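Local coordinates for protein HD superfamily hydrolase (Clostridium acetobutylicum ATCC 824, PDB 3CCG) that probably hydrolyses diadenosine tetraphosphate symmetrically to two ADP, as a di-iron member of the HD superfamily, at residues A[35-40]-A[147-152]. Sequence-based numbering, arbitrary orientation. Where two conformers were deposited one is given.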
ATOM      1  N   ALA A  35      11.501 -24.258 -11.396  1.00 14.18           N
ATOM      2  CA  ALA A  35      11.651 -25.236 -10.349  1.00 13.61           C
ATOM      3  C   ALA A  35      12.968 -25.990 -10.447  1.00 15.54           C
ATOM      4  O   ALA A  35      13.558 -26.338  -9.451  1.00 16.54           O
ATOM      5  CB  ALA A  35      10.473 -26.241 -10.364  1.00 15.72           C
ATOM      6  N   GLY A  36      13.341 -26.262 -11.693  1.00 17.87           N
ATOM      7  CA  GLY A  36      14.632 -26.906 -11.965  1.00 20.21           C
ATOM      8  C   GLY A  36      15.770 -26.006 -11.518  1.00 20.09           C
ATOM      9  O   GLY A  36      16.706 -26.473 -10.862  1.00 23.87           O
ATOM     10  N   ILE A  37      15.711 -24.722 -11.849  1.00 16.31           N
ATOM     11  CA  ILE A  37      16.743 -23.758 -11.459  1.00 16.96           C
ATOM     12  C   ILE A  37      16.872 -23.620  -9.932  1.00 19.94           C
ATOM     13  O   ILE A  37      17.995 -23.570  -9.392  1.00 23.25           O
ATOM     14  CB  ILE A  37      16.465 -22.373 -12.042  1.00 18.27           C
ATOM     15  CG1 ILE A  37      16.636 -22.398 -13.571  1.00 17.22           C
ATOM     16  CG2 ILE A  37      17.374 -21.270 -11.395  1.00 22.35           C
ATOM     17  CD1 ILE A  37      16.099 -21.188 -14.325  1.00 22.49           C
ATOM     18  N   TYR A  38      15.731 -23.598  -9.222  1.00 16.49           N
ATOM     19  CA  TYR A  38      15.717 -23.303  -7.801  1.00 18.03           C
ATOM     20  C   TYR A  38      15.515 -24.503  -6.877  1.00 18.03           C
ATOM     21  O   TYR A  38      15.363 -24.377  -5.673  1.00 18.79           O
ATOM     22  CB  TYR A  38      14.667 -22.184  -7.516  1.00 17.41           C
ATOM     23  CG  TYR A  38      15.070 -20.838  -8.097  1.00 21.39           C
ATOM     24  CD1 TYR A  38      16.016 -20.030  -7.454  1.00 22.36           C
ATOM     25  CD2 TYR A  38      14.486 -20.339  -9.256  1.00 13.79           C
ATOM     26  CE1 TYR A  38      16.394 -18.830  -7.980  1.00 22.67           C
ATOM     27  CE2 TYR A  38      14.881 -19.105  -9.801  1.00 18.14           C
ATOM     28  CZ  TYR A  38      15.847 -18.360  -9.137  1.00 19.35           C
ATOM     29  OH  TYR A  38      16.211 -17.147  -9.649  1.00 21.96           O
ATOM     30  N   ASN A  39      15.493 -25.702  -7.450  0.50 18.67           N
ATOM     31  CA  ASN A  39      15.346 -26.923  -6.660  0.50 20.89           C
ATOM     32  C   ASN A  39      13.976 -27.079  -5.971  0.50 19.27           C
ATOM     33  O   ASN A  39      13.849 -27.611  -4.866  0.50 20.64           O
ATOM     34  CB  ASN A  39      16.486 -27.021  -5.631  0.50 22.05           C
ATOM     35  CG  ASN A  39      16.630 -28.418  -5.038  0.50 24.01           C
ATOM     36  OD1 ASN A  39      16.280 -29.411  -5.670  0.50 25.51           O
ATOM     37  ND2 ASN A  39      17.158 -28.497  -3.822  0.50 29.81           N
ATOM     38  N   GLU A  40      12.929 -26.610  -6.646  1.00 17.19           N
ATOM     39  CA  GLU A  40      11.593 -26.790  -6.144  1.00 16.83           C
ATOM     40  C   GLU A  40      11.056 -28.102  -6.799  1.00 14.75           C
ATOM     41  O   GLU A  40      11.507 -28.540  -7.873  1.00 15.69           O
ATOM     42  CB  GLU A  40      10.693 -25.578  -6.458  1.00 16.13           C
ATOM     43  CG  GLU A  40       9.268 -25.672  -5.967  1.00 16.43           C
ATOM     44  CD  GLU A  40       9.208 -25.961  -4.497  1.00 17.06           C
ATOM     45  OE1 GLU A  40       9.460 -25.049  -3.667  1.00 20.08           O
ATOM     46  OE2 GLU A  40       8.969 -27.136  -4.123  1.00 21.93           O
ATOM     47  N   ALA A 147      16.128 -11.611 -14.627  1.00 22.81           N
ATOM     48  CA  ALA A 147      16.150 -11.508 -13.178  1.00 22.38           C
ATOM     49  C   ALA A 147      15.555 -12.759 -12.543  1.00 19.78           C
ATOM     50  O   ALA A 147      16.060 -13.289 -11.553  1.00 23.84           O
ATOM     51  CB  ALA A 147      15.389 -10.233 -12.745  1.00 22.11           C
ATOM     52  N   ALA A 148      14.492 -13.275 -13.152  1.00 21.78           N
ATOM     53  CA  ALA A 148      13.848 -14.474 -12.595  1.00 22.32           C
ATOM     54  C   ALA A 148      14.799 -15.656 -12.621  1.00 22.35           C
ATOM     55  O   ALA A 148      14.810 -16.468 -11.714  1.00 21.33           O
ATOM     56  CB  ALA A 148      12.534 -14.808 -13.327  1.00 20.68           C
ATOM     57  N   ASP A 149      15.598 -15.737 -13.685  1.00 21.73           N
ATOM     58  CA  ASP A 149      16.552 -16.846 -13.794  1.00 25.52           C
ATOM     59  C   ASP A 149      17.689 -16.795 -12.766  1.00 25.39           C
ATOM     60  O   ASP A 149      18.239 -17.813 -12.396  1.00 28.35           O
ATOM     61  CB  ASP A 149      17.138 -16.917 -15.211  1.00 24.56           C
ATOM     62  CG  ASP A 149      16.188 -17.504 -16.205  1.00 24.89           C
ATOM     63  OD1 ASP A 149      15.163 -18.089 -15.806  1.00 25.14           O
ATOM     64  OD2 ASP A 149      16.490 -17.432 -17.406  1.00 31.73           O
ATOM     65  N   GLU A 150      18.004 -15.600 -12.285  1.00 28.46           N
ATOM     66  CA  GLU A 150      19.156 -15.383 -11.387  1.00 31.86           C
ATOM     67  C   GLU A 150      18.855 -15.004  -9.946  1.00 30.02           C
ATOM     68  O   GLU A 150      19.534 -15.430  -9.012  1.00 33.67           O
ATOM     69  CB  GLU A 150      19.988 -14.218 -11.937  1.00 34.71           C
ATOM     70  CG  GLU A 150      20.430 -14.362 -13.377  1.00 42.91           C
ATOM     71  CD  GLU A 150      20.953 -13.053 -13.961  1.00 52.64           C
ATOM     72  OE1 GLU A 150      20.953 -12.022 -13.237  1.00 57.59           O
ATOM     73  OE2 GLU A 150      21.352 -13.055 -15.152  1.00 58.99           O
ATOM     74  N   ASP A 151      17.841 -14.172  -9.785  1.00 25.04           N
ATOM     75  CA  ASP A 151      17.519 -13.586  -8.502  1.00 26.35           C
ATOM     76  C   ASP A 151      16.003 -13.331  -8.435  1.00 21.11           C
ATOM     77  O   ASP A 151      15.481 -12.279  -8.778  1.00 22.01           O
ATOM     78  CB  ASP A 151      18.333 -12.303  -8.385  1.00 27.35           C
ATOM     79  CG  ASP A 151      18.200 -11.630  -7.025  1.00 33.19           C
ATOM     80  OD1 ASP A 151      17.379 -12.067  -6.202  1.00 32.69           O
ATOM     81  OD2 ASP A 151      18.933 -10.640  -6.783  1.00 43.34           O
ATOM     82  N   LEU A 152      15.338 -14.381  -8.014  1.00 22.95           N
ATOM     83  CA  LEU A 152      13.896 -14.445  -7.953  1.00 23.63           C
ATOM     84  C   LEU A 152      13.311 -13.282  -7.133  1.00 24.02           C
ATOM     85  O   LEU A 152      12.373 -12.650  -7.571  1.00 21.84           O
ATOM     86  CB  LEU A 152      13.474 -15.814  -7.394  1.00 25.65           C
ATOM     87  CG  LEU A 152      12.025 -16.240  -7.467  1.00 24.28           C
ATOM     88  CD1 LEU A 152      11.553 -16.070  -8.925  1.00 23.73           C
ATOM     89  CD2 LEU A 152      11.885 -17.680  -6.931  1.00 23.33           C
TER
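With CG of Tyr38 set anti to its own carbonyl carbon (chi1 -68°), the phenol reaches across from the end of one helix to the last-turn carbonyls of another, and its hydroxyl lands on Ala148. Ile37 has the same first torsion, which lays CG1 beside the backbone N, and the extended second torsion carries CD1 to the carboxylate of Asp149. Tyr38 OH donates to Ala148 O over 2.6 Å, a short bond in which the oxygen sits at the ring edge, in the plane of the phenol. Seen from the acceptor the approach is less regular: the C=O...OH angle is 141°, and the hydroxyl stands 38° above the carbonyl plane. Beyond this bond the hydroxyl nestles in the turn linking the two helices, 3.3 Å from Leu152 N. Leu152 packs against the same end of the ring, its CB 3.9 Å from Tyr38 CZ, and its CD2 branch lies over one face. Beside Tyr38, Ile37 CG2 sits 3.6 Å above the ring plane, offset toward the rim, and also touches Asp149 O at 3.7 Å. Ile37 CD1 meets Asp149 OD1 at 3.6 Å, the two side chains crossing at about a right angle; that carboxylate oxygen is held by a salt bridge to Arg33, one turn back from Ile37. Asp151 N-caps the following helix through OD1 to Lys154 N, next to the turn that receives the tyrosine. The contact thus ties the C-terminal end of helix 5-38 to the junction of helices 141-150 and 152-170, while Ala148 and Leu152 also rest on helix 121-132, the helix that supplies the iron ligand Asp130.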